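Side-chain contact in poly(ADP-ribose) glycohydrolase (PDB 3SIG), which hydrolyses the ribose-ribose bonds of poly(ADP-ribose), the polymer attached to proteins, and binds the product ADP-ribose: residues A8-E13 and V155-A160. Numbering follows the deposited sequence.
Sequences AAETVE and VFRDDA
R157 reaches E10 end-on in a salt bridge, with both terminal nitrogens directed at one oxygen. NH2 of R157 donates to OE1 of E10 at 2.8 Å, on the lone pair that faces away from the other carboxylate oxygen. NH1 of R157 gives OE1 of E10 a longer, more bent bond of 3.2 Å. The carboxylate and guanidinium are nearly coplanar, 4° apart. A water closes the edge, donating to E10 OE1 and accepting from R157 NH1. The second hydrogen bond of R157 NH2 goes to OG1 of T11 at 3.0 Å, also near the guanidinium plane. That hydroxyl is further bonded to the backbone O of R117, which also accepts from R157 NE. The contact joins helix 2-17 to the end of strand 147-157, in the mixed sheet of the macrodomain-like fold, with the R157 side chain about 12 Å from bound ADP-ribose. A methionine in place of R157 would probably leave the E10 carboxylate without its counter-charge. The apolar part is small. CG2 of T11, anti to the backbone N (chi1 -69° for OG1), meets the F156 ring at its edge, 4.0 Å from CZ.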
ATOM      1  N   ALA A   8       0.820   9.264 -15.581  1.00 12.49           N
ATOM      2  CA  ALA A   8       1.840   8.241 -15.341  1.00 12.55           C
ATOM      3  C   ALA A   8       3.127   8.502 -16.099  1.00 12.92           C
ATOM      4  O   ALA A   8       4.211   8.399 -15.519  1.00 14.34           O
ATOM      5  CB  ALA A   8       1.316   6.893 -15.693  1.00 13.95           C
ATOM      6  N   ALA A   9       3.037   8.861 -17.372  1.00 15.03           N
ATOM      7  CA  ALA A   9       4.232   9.141 -18.136  1.00 14.72           C
ATOM      8  C   ALA A   9       4.961  10.360 -17.581  1.00 16.22           C
ATOM      9  O   ALA A   9       6.191  10.408 -17.577  1.00 15.61           O
ATOM     10  CB  ALA A   9       3.861   9.339 -19.623  1.00 17.08           C
ATOM     11  N   GLU A  10       4.204  11.372 -17.179  1.00 13.01           N
ATOM     12  CA  GLU A  10       4.820  12.569 -16.603  1.00 14.28           C
ATOM     13  C   GLU A  10       5.577  12.207 -15.309  1.00 12.63           C
ATOM     14  O   GLU A  10       6.683  12.681 -15.071  1.00 13.92           O
ATOM     15  CB  GLU A  10       3.781  13.625 -16.297  1.00 13.02           C
ATOM     16  CG  GLU A  10       4.398  14.938 -15.805  1.00 19.87           C
ATOM     17  CD  GLU A  10       3.366  15.990 -15.470  1.00 22.25           C
ATOM     18  OE1 GLU A  10       2.600  15.814 -14.514  1.00 19.28           O
ATOM     19  OE2 GLU A  10       3.338  17.020 -16.166  1.00 25.66           O
ATOM     20  N   THR A  11       4.979  11.338 -14.504  1.00 12.87           N
ATOM     21  CA  THR A  11       5.638  10.916 -13.272  1.00 12.04           C
ATOM     22  C   THR A  11       6.934  10.172 -13.585  1.00 12.59           C
ATOM     23  O   THR A  11       7.966  10.430 -12.961  1.00 12.96           O
ATOM     24  CB  THR A  11       4.697  10.081 -12.445  1.00 11.88           C
ATOM     25  OG1 THR A  11       3.668  10.939 -11.965  1.00 12.51           O
ATOM     26  CG2 THR A  11       5.418   9.426 -11.237  1.00 13.31           C
ATOM     27  N   VAL A  12       6.922   9.270 -14.557  1.00 13.38           N
ATOM     28  CA  VAL A  12       8.167   8.637 -14.945  1.00 15.75           C
ATOM     29  C   VAL A  12       9.221   9.645 -15.410  1.00 17.03           C
ATOM     30  O   VAL A  12      10.381   9.489 -15.057  1.00 15.92           O
ATOM     31  CB  VAL A  12       7.908   7.586 -16.015  1.00 16.47           C
ATOM     32  CG1 VAL A  12       9.239   7.157 -16.687  1.00 22.04           C
ATOM     33  CG2 VAL A  12       7.191   6.404 -15.390  1.00 20.18           C
ATOM     34  N   GLU A  13       8.828  10.672 -16.168  1.00 15.95           N
ATOM     35  CA  GLU A  13       9.750  11.742 -16.583  1.00 14.67           C
ATOM     36  C   GLU A  13      10.328  12.464 -15.357  1.00 15.01           C
ATOM     37  O   GLU A  13      11.525  12.733 -15.275  1.00 16.05           O
ATOM     38  CB  GLU A  13       9.064  12.774 -17.504  1.00 17.80           C
ATOM     39  CG  GLU A  13       9.974  13.970 -17.856  1.00 19.13           C
ATOM     40  CD  GLU A  13       9.338  15.020 -18.787  1.00 28.94           C
ATOM     41  OE1 GLU A  13       8.240  14.776 -19.323  1.00 34.71           O
ATOM     42  OE2 GLU A  13       9.948  16.096 -18.978  1.00 32.94           O
ATOM     43  N   VAL A 155       5.959  11.653  -1.925  1.00  8.26           N
ATOM     44  CA  VAL A 155       4.625  11.754  -2.507  1.00  8.81           C
ATOM     45  C   VAL A 155       4.459  13.191  -2.937  1.00  8.97           C
ATOM     46  O   VAL A 155       4.689  14.119  -2.147  1.00 10.16           O
ATOM     47  CB  VAL A 155       3.543  11.379  -1.482  1.00  8.17           C
ATOM     48  CG1 VAL A 155       2.157  11.480  -2.087  1.00 10.43           C
ATOM     49  CG2 VAL A 155       3.771   9.987  -0.969  1.00  8.98           C
ATOM     50  N   PHE A 156       4.070  13.386  -4.187  1.00  9.91           N
ATOM     51  CA  PHE A 156       4.082  14.716  -4.796  1.00  9.96           C
ATOM     52  C   PHE A 156       2.867  15.005  -5.676  1.00 10.14           C
ATOM     53  O   PHE A 156       2.908  15.996  -6.434  1.00 11.52           O
ATOM     54  CB  PHE A 156       5.412  14.967  -5.558  1.00 11.05           C
ATOM     55  CG  PHE A 156       5.812  13.850  -6.501  1.00 10.94           C
ATOM     56  CD1 PHE A 156       6.784  12.936  -6.130  1.00 11.62           C
ATOM     57  CD2 PHE A 156       5.236  13.725  -7.757  1.00 12.65           C
ATOM     58  CE1 PHE A 156       7.152  11.916  -6.987  1.00 11.87           C
ATOM     59  CE2 PHE A 156       5.593  12.693  -8.608  1.00 14.43           C
ATOM     60  CZ  PHE A 156       6.542  11.785  -8.214  1.00 12.84           C
ATOM     61  N   ARG A 157       1.771  14.243  -5.555  1.00 11.24           N
ATOM     62  CA  ARG A 157       0.498  14.620  -6.167  1.00 11.58           C
ATOM     63  C   ARG A 157      -0.631  14.476  -5.173  1.00 11.24           C
ATOM     64  O   ARG A 157      -0.552  13.617  -4.261  1.00 11.86           O
ATOM     65  CB  ARG A 157       0.140  13.796  -7.412  1.00 13.01           C
ATOM     66  CG  ARG A 157       1.114  13.864  -8.543  1.00 12.67           C
ATOM     67  CD  ARG A 157       0.538  13.211  -9.795  1.00 12.94           C
ATOM     68  NE  ARG A 157       1.572  13.047 -10.789  1.00 12.82           N
ATOM     69  CZ  ARG A 157       1.795  13.917 -11.752  1.00 12.63           C
ATOM     70  NH1 ARG A 157       1.047  14.992 -11.863  1.00 14.86           N
ATOM     71  NH2 ARG A 157       2.779  13.706 -12.609  1.00 14.83           N
ATOM     72  N   ASP A 158      -1.695  15.254  -5.346  1.00 13.08           N
ATOM     73  CA  ASP A 158      -2.935  15.072  -4.599  1.00 13.33           C
ATOM     74  C   ASP A 158      -3.867  14.090  -5.317  1.00 12.56           C
ATOM     75  O   ASP A 158      -3.494  13.520  -6.320  1.00 14.36           O
ATOM     76  CB  ASP A 158      -3.612  16.409  -4.338  1.00 16.74           C
ATOM     77  CG  ASP A 158      -4.156  17.070  -5.598  1.00 14.86           C
ATOM     78  OD1 ASP A 158      -4.264  16.478  -6.693  1.00 14.93           O
ATOM     79  OD2 ASP A 158      -4.547  18.264  -5.485  1.00 22.65           O
ATOM     80  N   ASP A 159      -5.097  13.951  -4.807  1.00 15.30           N
ATOM     81  CA  ASP A 159      -6.035  12.940  -5.316  1.00 18.65           C
ATOM     82  C   ASP A 159      -6.419  13.229  -6.778  1.00 18.93           C
ATOM     83  O   ASP A 159      -6.715  12.314  -7.560  1.00 22.81           O
ATOM     84  CB  ASP A 159      -7.305  12.889  -4.450  1.00 18.31           C
ATOM     85  CG  ASP A 159      -7.079  12.280  -3.068  1.00 16.90           C
ATOM     86  OD1 ASP A 159      -6.108  11.493  -2.882  1.00 14.83           O
ATOM     87  OD2 ASP A 159      -7.907  12.599  -2.172  1.00 19.92           O
ATOM     88  N   ALA A 160      -6.371  14.498  -7.161  1.00 17.36           N
ATOM     89  CA  ALA A 160      -6.762  14.893  -8.510  1.00 19.16           C
ATOM     90  C   ALA A 160      -5.619  14.798  -9.522  1.00 20.82           C
ATOM     91  O   ALA A 160      -5.830  15.021 -10.722  1.00 23.68           O
ATOM     92  CB  ALA A 160      -7.313  16.306  -8.491  1.00 23.34           C
TER
HETATM   93  O   HOH W   1       0.645  17.482 -13.570  1.00 25.67           O